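Local coordinates for Mgp-operon protein 3 (Mycoplasma pneumoniae, PDB 6RJ1) that probably helps the bacterium adhere to host cells, acting through its extracellular part as the P40/P90 adhesin that works alongside P1, at residues Y460-I465 with V546-V551; S657-Y662 with S774-G779; H731-P736 with L803-G808. All blocks are in the same frame, centred on the assembly; numbering follows the deposited sequence.

Interaction 1. Residues Y460-I465 with V546-V551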
# COMPACT_ATOMS: atom_id res chain seq x y z
N TYR A 460 -0.61 20.00 -1.59
CA TYR A 460 0.10 21.27 -1.74
C TYR A 460 0.40 21.83 -0.35
O TYR A 460 -0.50 21.92 0.48
CB TYR A 460 -0.71 22.27 -2.59
CG TYR A 460 -0.07 23.63 -2.72
CD1 TYR A 460 -0.21 24.60 -1.73
CD2 TYR A 460 0.69 23.96 -3.84
CE1 TYR A 460 0.39 25.85 -1.84
CE2 TYR A 460 1.30 25.21 -3.97
CZ TYR A 460 1.14 26.15 -2.97
OH TYR A 460 1.72 27.40 -3.07
N LEU A 461 1.65 22.21 -0.12
CA LEU A 461 2.11 22.79 1.14
C LEU A 461 3.15 23.88 0.92
O LEU A 461 4.32 23.58 0.69
CB LEU A 461 2.63 21.70 2.11
CG LEU A 461 2.93 22.15 3.55
CD1 LEU A 461 1.65 22.36 4.34
CD2 LEU A 461 3.83 21.16 4.27
N ASN A 462 2.70 25.15 0.99
CA ASN A 462 3.54 26.34 0.87
C ASN A 462 4.54 26.29 -0.30
O ASN A 462 5.76 26.21 -0.09
CB ASN A 462 4.25 26.62 2.21
CG ASN A 462 3.33 27.12 3.30
OD1 ASN A 462 2.58 26.36 3.92
ND2 ASN A 462 3.36 28.43 3.54
N GLY A 463 4.01 26.32 -1.53
CA GLY A 463 4.80 26.31 -2.76
C GLY A 463 5.40 24.97 -3.14
O GLY A 463 6.10 24.87 -4.16
N GLN A 464 5.13 23.94 -2.33
CA GLN A 464 5.64 22.59 -2.57
C GLN A 464 4.49 21.65 -2.86
O GLN A 464 3.47 21.69 -2.17
CB GLN A 464 6.46 22.06 -1.38
CG GLN A 464 7.64 22.94 -1.00
CD GLN A 464 8.85 22.12 -0.72
OE1 GLN A 464 9.56 21.70 -1.64
NE2 GLN A 464 9.11 21.87 0.56
N ILE A 465 4.66 20.81 -3.88
CA ILE A 465 3.67 19.82 -4.26
C ILE A 465 4.25 18.45 -4.02
O ILE A 465 5.37 18.17 -4.45
CB ILE A 465 3.16 20.02 -5.72
CG1 ILE A 465 2.53 21.42 -5.92
CG2 ILE A 465 2.17 18.92 -6.10
CD1 ILE A 465 3.36 22.37 -6.67
N VAL A 546 -2.13 19.67 7.14
CA VAL A 546 -2.77 20.15 8.37
C VAL A 546 -1.70 20.84 9.23
O VAL A 546 -0.60 20.31 9.37
CB VAL A 546 -3.57 19.03 9.12
CG1 VAL A 546 -2.69 17.83 9.49
CG2 VAL A 546 -4.32 19.57 10.33
N ALA A 547 -2.02 22.04 9.77
CA ALA A 547 -1.13 22.85 10.61
C ALA A 547 0.28 23.00 10.02
O ALA A 547 1.27 22.73 10.70
CB ALA A 547 -1.08 22.29 12.03
N ASP A 548 0.35 23.39 8.71
CA ASP A 548 1.57 23.59 7.90
C ASP A 548 2.47 22.33 7.81
O ASP A 548 3.68 22.44 7.56
CB ASP A 548 2.37 24.83 8.37
CG ASP A 548 1.62 26.14 8.27
OD1 ASP A 548 1.00 26.40 7.21
OD2 ASP A 548 1.68 26.93 9.25
N HIS A 549 1.87 21.15 7.96
CA HIS A 549 2.56 19.87 7.93
C HIS A 549 1.84 18.86 7.06
O HIS A 549 0.61 18.92 6.94
CB HIS A 549 2.67 19.30 9.36
CG HIS A 549 3.72 19.94 10.20
ND1 HIS A 549 3.58 21.23 10.69
CD2 HIS A 549 4.90 19.44 10.63
CE1 HIS A 549 4.68 21.47 11.38
NE2 HIS A 549 5.50 20.42 11.38
N LEU A 550 2.60 17.92 6.48
CA LEU A 550 2.06 16.84 5.67
C LEU A 550 1.86 15.59 6.53
O LEU A 550 2.73 15.19 7.29
CB LEU A 550 2.99 16.52 4.47
CG LEU A 550 2.53 15.36 3.57
CD1 LEU A 550 1.54 15.83 2.51
CD2 LEU A 550 3.71 14.65 2.94
N VAL A 551 0.69 14.98 6.39
CA VAL A 551 0.34 13.76 7.09
C VAL A 551 0.11 12.68 6.01
O VAL A 551 -0.47 12.96 4.97
CB VAL A 551 -0.88 14.00 8.01
CG1 VAL A 551 -1.51 12.69 8.45
CG2 VAL A 551 -0.48 14.82 9.23
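With its CG trans to its own backbone N (chi1 -170°), Leu461 extends both methyls over the Asp548-His549 peptide, while CG of Asp548, beside its backbone N (chi1 -61°), leaves OD1 alongside the Asn462 amide. The two methyls divide the work. Leu461 CD2 rests against the carbonyl oxygen Asp548 O at 3.5 Å, and Leu461 CD1 lies over the same peptide unit, 3.6 Å from Asp548 C. This is an apolar branch laid on backbone, with no hydrogen bond joining the two segments. At the outer side Asn462 OD1 comes within 3.6 Å of Asp548 OD1, the amide and carboxylate planes turned 75° apart; both residues are exposed.

The case illustrates how tight hairpins can meet at their turn ends, Leu461 at the start of one turn lying on the Asp548 corner of the other. Each segment holds a type I' turn, the class common in two-residue beta hairpins: Leu461 to Gln464, with Asn462 and Gly463 at the corner, and Val546 to His549. Both are closed by a pair of backbone hydrogen bonds, and the second is tied further by His549 ND1, which donates to Ala547 O at 2.8 Å almost within its ring plane.

The first hairpin joins strand 457-461, outermost in its mixed sheet, to strand 464-468; the second joins 538-546 to 549-563 in another sheet. Helix 701-712 flanks the seam, with Leu704 against Leu461 and Glu701 against Asn462, and strand 693-699 pairs with 549-563 through Val699 and Leu550.

Interaction 2. Residues S657-Y662 with S774-G779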
# COMPACT_ATOMS: atom_id res chain seq x y z
N SER A 657 1.42 -6.53 -2.12
CA SER A 657 0.56 -6.63 -0.94
C SER A 657 1.33 -6.36 0.39
O SER A 657 2.57 -6.34 0.36
CB SER A 657 -0.06 -8.02 -0.90
OG SER A 657 0.81 -8.96 -0.28
N PRO A 658 0.64 -6.24 1.56
CA PRO A 658 1.38 -6.01 2.82
C PRO A 658 2.06 -7.25 3.41
O PRO A 658 2.60 -7.18 4.53
CB PRO A 658 0.31 -5.43 3.76
CG PRO A 658 -0.90 -5.21 2.92
CD PRO A 658 -0.81 -6.20 1.82
N LEU A 659 2.08 -8.39 2.67
CA LEU A 659 2.71 -9.63 3.12
C LEU A 659 4.12 -9.85 2.60
O LEU A 659 4.38 -9.66 1.41
CB LEU A 659 1.86 -10.87 2.81
CG LEU A 659 0.49 -10.99 3.49
CD1 LEU A 659 -0.02 -12.38 3.37
CD2 LEU A 659 0.53 -10.57 4.96
N ASN A 660 5.03 -10.30 3.50
CA ASN A 660 6.41 -10.65 3.16
C ASN A 660 6.46 -12.08 2.63
O ASN A 660 7.11 -12.32 1.62
CB ASN A 660 7.34 -10.52 4.38
CG ASN A 660 8.02 -9.18 4.50
OD1 ASN A 660 7.54 -8.16 3.99
ND2 ASN A 660 9.15 -9.16 5.18
N SER A 661 5.76 -13.01 3.30
CA SER A 661 5.71 -14.42 2.92
C SER A 661 4.33 -14.82 2.40
O SER A 661 3.30 -14.42 2.96
CB SER A 661 6.10 -15.31 4.09
OG SER A 661 6.05 -16.69 3.74
N TYR A 662 4.33 -15.62 1.32
CA TYR A 662 3.15 -16.18 0.69
C TYR A 662 3.11 -17.69 0.89
O TYR A 662 2.36 -18.38 0.20
CB TYR A 662 3.15 -15.85 -0.80
CG TYR A 662 2.71 -14.44 -1.14
CD1 TYR A 662 1.44 -13.99 -0.79
CD2 TYR A 662 3.52 -13.61 -1.90
CE1 TYR A 662 1.00 -12.72 -1.17
CE2 TYR A 662 3.08 -12.34 -2.29
CZ TYR A 662 1.82 -11.90 -1.92
OH TYR A 662 1.40 -10.66 -2.30
N SER A 774 -9.49 -12.84 1.59
CA SER A 774 -9.73 -12.47 3.00
C SER A 774 -8.40 -12.55 3.75
O SER A 774 -8.37 -12.83 4.95
CB SER A 774 -10.75 -13.42 3.63
OG SER A 774 -10.26 -14.75 3.60
N LEU A 775 -7.30 -12.30 3.01
CA LEU A 775 -5.93 -12.45 3.46
C LEU A 775 -5.16 -11.14 3.54
O LEU A 775 -4.36 -10.96 4.47
CB LEU A 775 -5.23 -13.38 2.45
CG LEU A 775 -4.21 -14.45 2.89
CD1 LEU A 775 -2.91 -14.28 2.14
CD2 LEU A 775 -3.99 -14.53 4.38
N LEU A 776 -5.35 -10.26 2.55
CA LEU A 776 -4.59 -9.02 2.43
C LEU A 776 -5.34 -7.81 2.89
O LEU A 776 -6.49 -7.61 2.51
CB LEU A 776 -4.08 -8.82 0.99
CG LEU A 776 -3.51 -10.04 0.28
CD1 LEU A 776 -3.39 -9.80 -1.20
CD2 LEU A 776 -2.19 -10.49 0.88
N ASN A 777 -4.68 -6.98 3.71
CA ASN A 777 -5.27 -5.74 4.18
C ASN A 777 -5.09 -4.63 3.15
O ASN A 777 -4.19 -4.69 2.32
CB ASN A 777 -4.77 -5.35 5.57
CG ASN A 777 -5.80 -4.58 6.37
OD1 ASN A 777 -6.84 -4.15 5.87
ND2 ASN A 777 -5.53 -4.38 7.63
N PHE A 778 -5.99 -3.65 3.18
CA PHE A 778 -6.00 -2.54 2.25
C PHE A 778 -6.40 -1.27 3.01
O PHE A 778 -7.24 -1.34 3.89
CB PHE A 778 -6.97 -2.87 1.10
CG PHE A 778 -7.46 -1.73 0.25
CD1 PHE A 778 -6.72 -1.28 -0.83
CD2 PHE A 778 -8.70 -1.15 0.48
CE1 PHE A 778 -7.19 -0.25 -1.65
CE2 PHE A 778 -9.16 -0.11 -0.33
CZ PHE A 778 -8.40 0.32 -1.39
N GLY A 779 -5.77 -0.16 2.67
CA GLY A 779 -6.03 1.13 3.30
C GLY A 779 -6.28 2.20 2.28
O GLY A 779 -5.56 2.29 1.29
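Leu776 pushes its CD2 methyl against an ST turn that starts at Ser657, in the loop leading from strand 650-654 to helix 666-673. Leu776 CD2 lies 3.6 Å from Ser657 OG and 3.8 Å from Leu659 CG, and it also approaches the edge of the Tyr662 ring, near the ring plane. Beside it Leu659 and Leu775 cross at roughly a right angle, Leu659 CD1 meeting Leu775 CD1 at 3.7 Å. On the other flank Pro658 offers its ring to backbone, with Pro658 CG 3.4 Å from Asn777 O. All of it is buried, and no hydrogen bond crosses between the two loops; van der Waals contacts, chiefly of leucine methyls and a proline ring, join them.

The next shell sets the leucines in place. Helix 176-179 presses Leu179 on both Leu776 and Tyr662, and Ala672 and Leu673 of helix 666-673 back Leu775. Within the turn, Ser657 OG stands between its backbone N and carbonyl carbon (chi1 84°), where it accepts a nearly straight bond from Leu659 N at 3.3 Å. The same hydroxyl is a donor too: Ser657 OG gives its proton to Tyr662 OH at 2.7 Å, and that phenol oxygen is in turn hydrogen-bonded to Glu167 OE1.

Interaction 3. Residues H731-P736 with L803-G808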
# COMPACT_ATOMS: atom_id res chain seq x y z
N HIS A 731 2.56 0.12 12.63
CA HIS A 731 1.64 -0.63 13.46
C HIS A 731 1.12 -1.85 12.72
O HIS A 731 0.80 -1.79 11.54
CB HIS A 731 0.46 0.26 13.89
CG HIS A 731 -0.11 -0.13 15.21
ND1 HIS A 731 0.15 0.61 16.36
CD2 HIS A 731 -0.88 -1.19 15.54
CE1 HIS A 731 -0.47 -0.02 17.34
NE2 HIS A 731 -1.12 -1.10 16.89
N TYR A 732 1.02 -2.95 13.45
CA TYR A 732 0.50 -4.20 12.94
C TYR A 732 -1.01 -4.08 12.83
O TYR A 732 -1.70 -3.82 13.82
CB TYR A 732 0.94 -5.36 13.85
CG TYR A 732 0.32 -6.70 13.56
CD1 TYR A 732 0.50 -7.33 12.33
CD2 TYR A 732 -0.37 -7.39 14.56
CE1 TYR A 732 -0.04 -8.60 12.08
CE2 TYR A 732 -0.90 -8.66 14.32
CZ TYR A 732 -0.73 -9.26 13.09
OH TYR A 732 -1.25 -10.51 12.90
N LEU A 733 -1.51 -4.19 11.60
CA LEU A 733 -2.93 -4.05 11.30
C LEU A 733 -3.39 -5.21 10.39
O LEU A 733 -3.45 -5.06 9.17
CB LEU A 733 -3.15 -2.66 10.65
CG LEU A 733 -4.57 -2.14 10.52
CD1 LEU A 733 -5.29 -2.12 11.85
CD2 LEU A 733 -4.56 -0.76 9.91
N PRO A 734 -3.70 -6.39 10.98
CA PRO A 734 -4.13 -7.53 10.16
C PRO A 734 -5.57 -7.42 9.67
O PRO A 734 -6.32 -6.62 10.21
CB PRO A 734 -3.97 -8.71 11.12
CG PRO A 734 -4.22 -8.13 12.45
CD PRO A 734 -3.66 -6.75 12.41
N VAL A 735 -5.97 -8.25 8.68
CA VAL A 735 -7.37 -8.30 8.22
C VAL A 735 -8.23 -8.94 9.32
O VAL A 735 -7.72 -9.80 10.05
CB VAL A 735 -7.62 -9.05 6.88
CG1 VAL A 735 -7.40 -8.14 5.69
CG2 VAL A 735 -6.81 -10.34 6.77
N PRO A 736 -9.54 -8.61 9.44
CA PRO A 736 -10.36 -9.30 10.44
C PRO A 736 -10.40 -10.80 10.12
O PRO A 736 -10.60 -11.18 8.97
CB PRO A 736 -11.74 -8.66 10.26
CG PRO A 736 -11.48 -7.39 9.59
CD PRO A 736 -10.35 -7.65 8.67
N LEU A 803 -8.53 7.11 8.21
CA LEU A 803 -8.50 6.29 6.99
C LEU A 803 -9.30 5.01 7.20
O LEU A 803 -9.46 4.54 8.34
CB LEU A 803 -7.07 5.99 6.50
CG LEU A 803 -6.23 5.03 7.33
CD1 LEU A 803 -5.53 4.03 6.44
CD2 LEU A 803 -5.27 5.77 8.23
N LEU A 804 -9.80 4.47 6.10
CA LEU A 804 -10.58 3.24 6.12
C LEU A 804 -9.70 2.08 5.70
O LEU A 804 -8.91 2.20 4.74
CB LEU A 804 -11.79 3.40 5.17
CG LEU A 804 -13.17 3.68 5.80
CD1 LEU A 804 -13.12 4.74 6.91
CD2 LEU A 804 -14.15 4.12 4.75
N VAL A 805 -9.79 0.99 6.45
CA VAL A 805 -9.08 -0.28 6.21
C VAL A 805 -10.11 -1.41 6.20
O VAL A 805 -11.28 -1.18 6.53
CB VAL A 805 -7.91 -0.56 7.20
CG1 VAL A 805 -6.76 0.42 6.98
CG2 VAL A 805 -8.37 -0.58 8.65
N ARG A 806 -9.70 -2.63 5.83
CA ARG A 806 -10.60 -3.77 5.83
C ARG A 806 -11.03 -4.09 7.25
O ARG A 806 -10.17 -4.36 8.11
CB ARG A 806 -9.97 -4.99 5.16
CG ARG A 806 -9.58 -4.76 3.71
CD ARG A 806 -9.18 -6.05 3.04
NE ARG A 806 -10.34 -6.90 2.75
CZ ARG A 806 -10.26 -8.11 2.21
NH1 ARG A 806 -9.09 -8.64 1.93
NH2 ARG A 806 -11.37 -8.79 1.96
N GLY A 807 -12.33 -3.98 7.50
CA GLY A 807 -12.93 -4.27 8.80
C GLY A 807 -13.16 -3.13 9.76
O GLY A 807 -13.89 -3.30 10.73
N GLY A 808 -12.55 -1.98 9.51
CA GLY A 808 -12.72 -0.84 10.40
C GLY A 808 -12.06 0.46 10.00
O GLY A 808 -11.47 0.58 8.93
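A type II beta turn, Val805 to Gly808, makes the two-residue hairpin between strands 799-805 and 808-815, and its corner residues Arg806 and Gly807 meet the proline-rich segment that runs on from strand 723-732. Leu733, Val735 and Pro736 engage, in order, Val805, Arg806 and the Arg806-Gly807 backbone. Leu733 and Val805 reach toward each other tip to tip, with Leu733 CD2 3.8 Å from Val805 CG1 and almost as near its other methyl. Val735 lies alongside Arg806 and points the same way, its CG1 touching Arg806 CD at 3.8 Å. Pro736 then fits its ring to the backbone of the corner: Pro736 CD is 3.3 Å from Arg806 O, and Pro736 CG is 3.5 Å from Gly807 CA. Gly807 carries the positive phi (96°) of the third turn position, and having no side chain it lets the proline ring settle directly on its CA.

Pro734 turns the other way, packing its CD over the centre of one face of the Tyr732 ring. Tyr836 of strand 834-838 closes over Leu733, Pro736 and Val805.

The side chain of Arg806 bends at chi3 (74°), and its guanidinium lies past Val735 in a surrounding loop. There NE forms a salt bridge with Asp769, NH1 bonds to Leu776 O, and NH2 to Asn773 O. The chemistry therefore splits in two: the aliphatic part of Arg806 serves as a hydrophobic surface for Val735, while its buried charge is probably balanced by Asp769, and NE, NH1 and NH2 each find a partner beyond both segments.

Interaction 1 comes first and closes before the others open; interactions 2 and 3 then interleave, in the order 657-662, 731-736, 774-779, 803-808. The latter two have centres about 11 Å apart and touch directly, Asn777 ND2 lying 2.7 Å from Leu733 O in a probable hydrogen bond. Interaction 1 stands farther out, its centre about 30 Å from that of interaction 2 and about 27 Å from that of interaction 3. Strand 549-563 links all three: it starts within interaction 1, and its Phe555 packs on Pro658, Asn777, Leu733 and Val805. Interaction 1 joins hairpins of two sheets, interaction 3 brings the end of strand 723-732 to another sheet's hairpin, and interaction 2 joins loops; the family is probably propeller-like.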